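Local atomic coordinates of 3'-5'-exonuclease (Saccharomyces cerevisiae, PDB entry 3E2V), a protein that cuts double-stranded DNA as a TatD-type nuclease, probably magnesium-dependent, with endonuclease and 3'-to-5' exonuclease activity. Residues Y119-V127 with F169-F180. Residues are numbered along the deposited sequence; the frame is centred on the assembly and turned at random. Where two conformers were deposited one is given.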
# COMPACT_ATOMS: atom_id res chain seq x y z
N TYR A 119 16.31 3.34 23.19
CA TYR A 119 14.92 3.71 23.28
C TYR A 119 14.03 2.64 22.64
O TYR A 119 13.07 2.17 23.26
CB TYR A 119 14.69 5.07 22.62
CG TYR A 119 13.24 5.45 22.58
CD1 TYR A 119 12.60 5.95 23.71
CD2 TYR A 119 12.49 5.28 21.41
CE1 TYR A 119 11.25 6.30 23.68
CE2 TYR A 119 11.14 5.62 21.37
CZ TYR A 119 10.53 6.12 22.50
OH TYR A 119 9.20 6.46 22.47
N ASN A 120 14.33 2.29 21.39
CA ASN A 120 13.50 1.31 20.67
C ASN A 120 13.44 -0.03 21.40
O ASN A 120 12.38 -0.66 21.47
CB ASN A 120 14.02 1.10 19.25
CG ASN A 120 13.81 2.31 18.35
OD1 ASN A 120 12.97 3.16 18.62
ND2 ASN A 120 14.57 2.37 17.26
N GLU A 121 14.60 -0.45 21.92
CA GLU A 121 14.73 -1.75 22.57
C GLU A 121 14.00 -1.76 23.90
O GLU A 121 13.50 -2.82 24.34
CB GLU A 121 16.22 -2.11 22.73
CG GLU A 121 16.51 -3.51 23.27
CD GLU A 121 15.90 -4.64 22.44
OE1 GLU A 121 15.68 -4.46 21.23
OE2 GLU A 121 15.65 -5.72 23.02
N SER A 122 13.89 -0.59 24.53
CA SER A 122 13.27 -0.50 25.85
C SER A 122 11.75 -0.52 25.84
O SER A 122 11.12 -0.77 26.86
CB SER A 122 13.71 0.80 26.53
OG SER A 122 13.06 1.93 25.95
N LEU A 123 11.15 -0.25 24.68
CA LEU A 123 9.73 0.08 24.65
C LEU A 123 8.81 -1.10 24.93
O LEU A 123 7.81 -0.96 25.64
CB LEU A 123 9.34 0.75 23.33
CG LEU A 123 9.82 2.19 23.11
CD1 LEU A 123 9.25 2.68 21.79
CD2 LEU A 123 9.42 3.12 24.24
N TYR A 124 9.14 -2.27 24.38
CA TYR A 124 8.26 -3.42 24.56
C TYR A 124 8.05 -3.76 26.03
O TYR A 124 6.92 -3.89 26.48
CB TYR A 124 8.77 -4.65 23.81
CG TYR A 124 7.82 -5.81 23.93
CD1 TYR A 124 6.50 -5.68 23.49
CD2 TYR A 124 8.22 -7.02 24.48
CE1 TYR A 124 5.61 -6.73 23.60
CE2 TYR A 124 7.32 -8.08 24.59
CZ TYR A 124 6.02 -7.93 24.14
OH TYR A 124 5.10 -8.96 24.24
N ALA A 125 9.15 -3.88 26.77
CA ALA A 125 9.06 -4.24 28.18
C ALA A 125 8.26 -3.20 28.95
O ALA A 125 7.54 -3.54 29.88
CB ALA A 125 10.45 -4.44 28.79
N LYS A 126 8.40 -1.92 28.55
CA LYS A 126 7.69 -0.82 29.21
C LYS A 126 6.19 -0.86 28.93
O LYS A 126 5.38 -0.58 29.81
CB LYS A 126 8.30 0.55 28.85
CG LYS A 126 9.70 0.77 29.46
CD LYS A 126 10.24 2.20 29.32
CE LYS A 126 10.51 2.63 27.86
NZ LYS A 126 11.45 3.82 27.77
N VAL A 127 5.82 -1.24 27.70
CA VAL A 127 4.41 -1.38 27.35
C VAL A 127 3.77 -2.53 28.12
O VAL A 127 2.68 -2.39 28.68
CB VAL A 127 4.23 -1.59 25.82
CG1 VAL A 127 2.80 -1.99 25.49
CG2 VAL A 127 4.62 -0.33 25.06
N PHE A 169 14.53 -2.31 11.67
CA PHE A 169 14.61 -2.41 13.13
C PHE A 169 15.17 -1.15 13.76
O PHE A 169 15.05 -0.97 14.96
CB PHE A 169 15.45 -3.62 13.57
CG PHE A 169 14.78 -4.95 13.33
CD1 PHE A 169 13.42 -5.13 13.55
CD2 PHE A 169 15.54 -6.04 12.94
CE1 PHE A 169 12.83 -6.36 13.33
CE2 PHE A 169 14.96 -7.29 12.74
CZ PHE A 169 13.61 -7.45 12.95
N HIS A 170 15.75 -0.26 12.94
CA HIS A 170 16.16 1.04 13.46
C HIS A 170 15.00 1.96 13.78
O HIS A 170 15.18 2.94 14.51
CB HIS A 170 17.21 1.71 12.57
CG HIS A 170 16.77 1.92 11.16
ND1 HIS A 170 16.60 0.88 10.27
CD2 HIS A 170 16.54 3.05 10.45
CE1 HIS A 170 16.26 1.36 9.09
NE2 HIS A 170 16.21 2.67 9.18
N TYR A 171 13.82 1.65 13.24
CA TYR A 171 12.60 2.39 13.52
C TYR A 171 11.77 1.80 14.66
O TYR A 171 11.13 2.54 15.42
CB TYR A 171 11.72 2.48 12.28
CG TYR A 171 12.23 3.42 11.20
CD1 TYR A 171 12.87 4.62 11.53
CD2 TYR A 171 12.02 3.12 9.86
CE1 TYR A 171 13.31 5.50 10.52
CE2 TYR A 171 12.47 3.99 8.86
CZ TYR A 171 13.10 5.17 9.20
OH TYR A 171 13.53 6.02 8.19
N SER A 172 11.76 0.47 14.76
CA SER A 172 10.96 -0.21 15.78
C SER A 172 11.50 -1.60 16.01
O SER A 172 11.99 -2.23 15.08
CB SER A 172 9.50 -0.28 15.33
OG SER A 172 9.41 -0.96 14.09
N SER A 173 11.42 -2.08 17.25
CA SER A 173 11.88 -3.42 17.55
C SER A 173 11.00 -4.50 16.97
O SER A 173 9.80 -4.29 16.71
CB SER A 173 11.95 -3.60 19.06
OG SER A 173 10.65 -3.63 19.61
N LYS A 174 11.57 -5.69 16.79
CA LYS A 174 10.79 -6.83 16.32
C LYS A 174 9.58 -7.08 17.21
O LYS A 174 8.48 -7.35 16.73
CB LYS A 174 11.68 -8.09 16.26
CG LYS A 174 10.98 -9.28 15.63
CD LYS A 174 11.93 -10.47 15.41
CE LYS A 174 12.23 -11.21 16.68
NZ LYS A 174 13.19 -12.33 16.38
N GLU A 175 9.79 -7.01 18.52
CA GLU A 175 8.70 -7.31 19.46
C GLU A 175 7.57 -6.28 19.33
O GLU A 175 6.37 -6.63 19.35
CB GLU A 175 9.25 -7.34 20.90
CG GLU A 175 10.26 -8.46 21.22
CD GLU A 175 11.62 -8.32 20.51
OE1 GLU A 175 12.12 -7.20 20.28
OE2 GLU A 175 12.21 -9.38 20.18
N MET A 176 7.94 -5.01 19.19
CA MET A 176 6.91 -3.97 19.03
C MET A 176 6.16 -4.15 17.70
O MET A 176 4.94 -3.96 17.64
CB MET A 176 7.54 -2.58 19.10
CG MET A 176 7.88 -2.11 20.53
SD MET A 176 6.44 -1.63 21.56
CE MET A 176 5.80 -0.25 20.62
N GLN A 177 6.89 -4.53 16.65
CA GLN A 177 6.23 -4.78 15.37
C GLN A 177 5.23 -5.92 15.48
O GLN A 177 4.09 -5.82 15.02
CB GLN A 177 7.25 -5.09 14.28
CG GLN A 177 8.13 -3.91 13.89
CD GLN A 177 8.96 -4.19 12.64
OE1 GLN A 177 8.59 -5.04 11.81
NE2 GLN A 177 10.06 -3.47 12.49
N LYS A 178 5.66 -7.04 16.06
CA LYS A 178 4.80 -8.22 16.11
C LYS A 178 3.56 -7.94 16.96
O LYS A 178 2.44 -8.28 16.57
CB LYS A 178 5.57 -9.42 16.66
CG LYS A 178 6.57 -9.99 15.66
CD LYS A 178 7.55 -10.96 16.34
CE LYS A 178 6.93 -12.30 16.63
NZ LYS A 178 7.90 -13.09 17.49
N VAL A 179 3.76 -7.33 18.13
CA VAL A 179 2.62 -7.09 19.02
C VAL A 179 1.57 -6.17 18.38
O VAL A 179 0.37 -6.47 18.42
CB VAL A 179 3.05 -6.52 20.38
CG1 VAL A 179 1.82 -6.19 21.22
CG2 VAL A 179 3.90 -7.54 21.12
N PHE A 180 2.01 -5.06 17.79
CA PHE A 180 1.06 -4.09 17.25
C PHE A 180 0.52 -4.42 15.86
O PHE A 180 -0.55 -3.95 15.50
CB PHE A 180 1.58 -2.66 17.44
CG PHE A 180 1.56 -2.25 18.87
CD1 PHE A 180 0.34 -1.99 19.50
CD2 PHE A 180 2.73 -2.27 19.63
CE1 PHE A 180 0.30 -1.66 20.87
CE2 PHE A 180 2.69 -1.96 21.01
CZ PHE A 180 1.49 -1.67 21.62
O HOH W 1 10.53 -0.03 19.16
O HOH W 2 11.09 -2.93 22.20
O HOH W 3 16.41 0.34 17.07
O HOH W 4 12.39 -5.40 22.43
O HOH W 5 14.65 -6.55 19.83
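Water, not a direct bond, links Asn-120 to Ser-173. One molecule donates to Asn-120 O and accepts from Ser-173 N at 2.9 Å; a second lies 2.7 Å from Ser-173 OG and accepts from Tyr-124 N. That hydroxyl also N-caps helix 174-187, taking the N-H of Met-176. Asn-120 also bonds directly to the loop, ND2 to His-170 O at 2.9 Å, but weakly, bent to 120°; a water links the same ND2 to Phe-169 O, while OD1 is held by Asn-95. The carboxylates of Glu-121 and Glu-175 share a bridging water 2.7 Å from OE1 of each, which should ease the repulsion of like charges.

Farther along, Tyr-124 reaches across with CG anti to its backbone N (chi1 -177°) and lays one ring face on Glu-175 CB, a CH-pi contact 3.9 Å from the centroid. Met-176, bent at chi2 and chi3, sets SD against Tyr-124 CA at 3.9 Å, at the edge of its ring, and near Leu-123 CB and Val-127 CG2. Val-127 CG1 meets the edge of Phe-180, whose ring also stacks on Phe-97. The axes of segments 119-127 and 174-180 approach to 8.8 Å at 46°, joining helix 118-129 to helix 174-187, which follows strand 156-165, on the outside of a TatD-type TIM barrel.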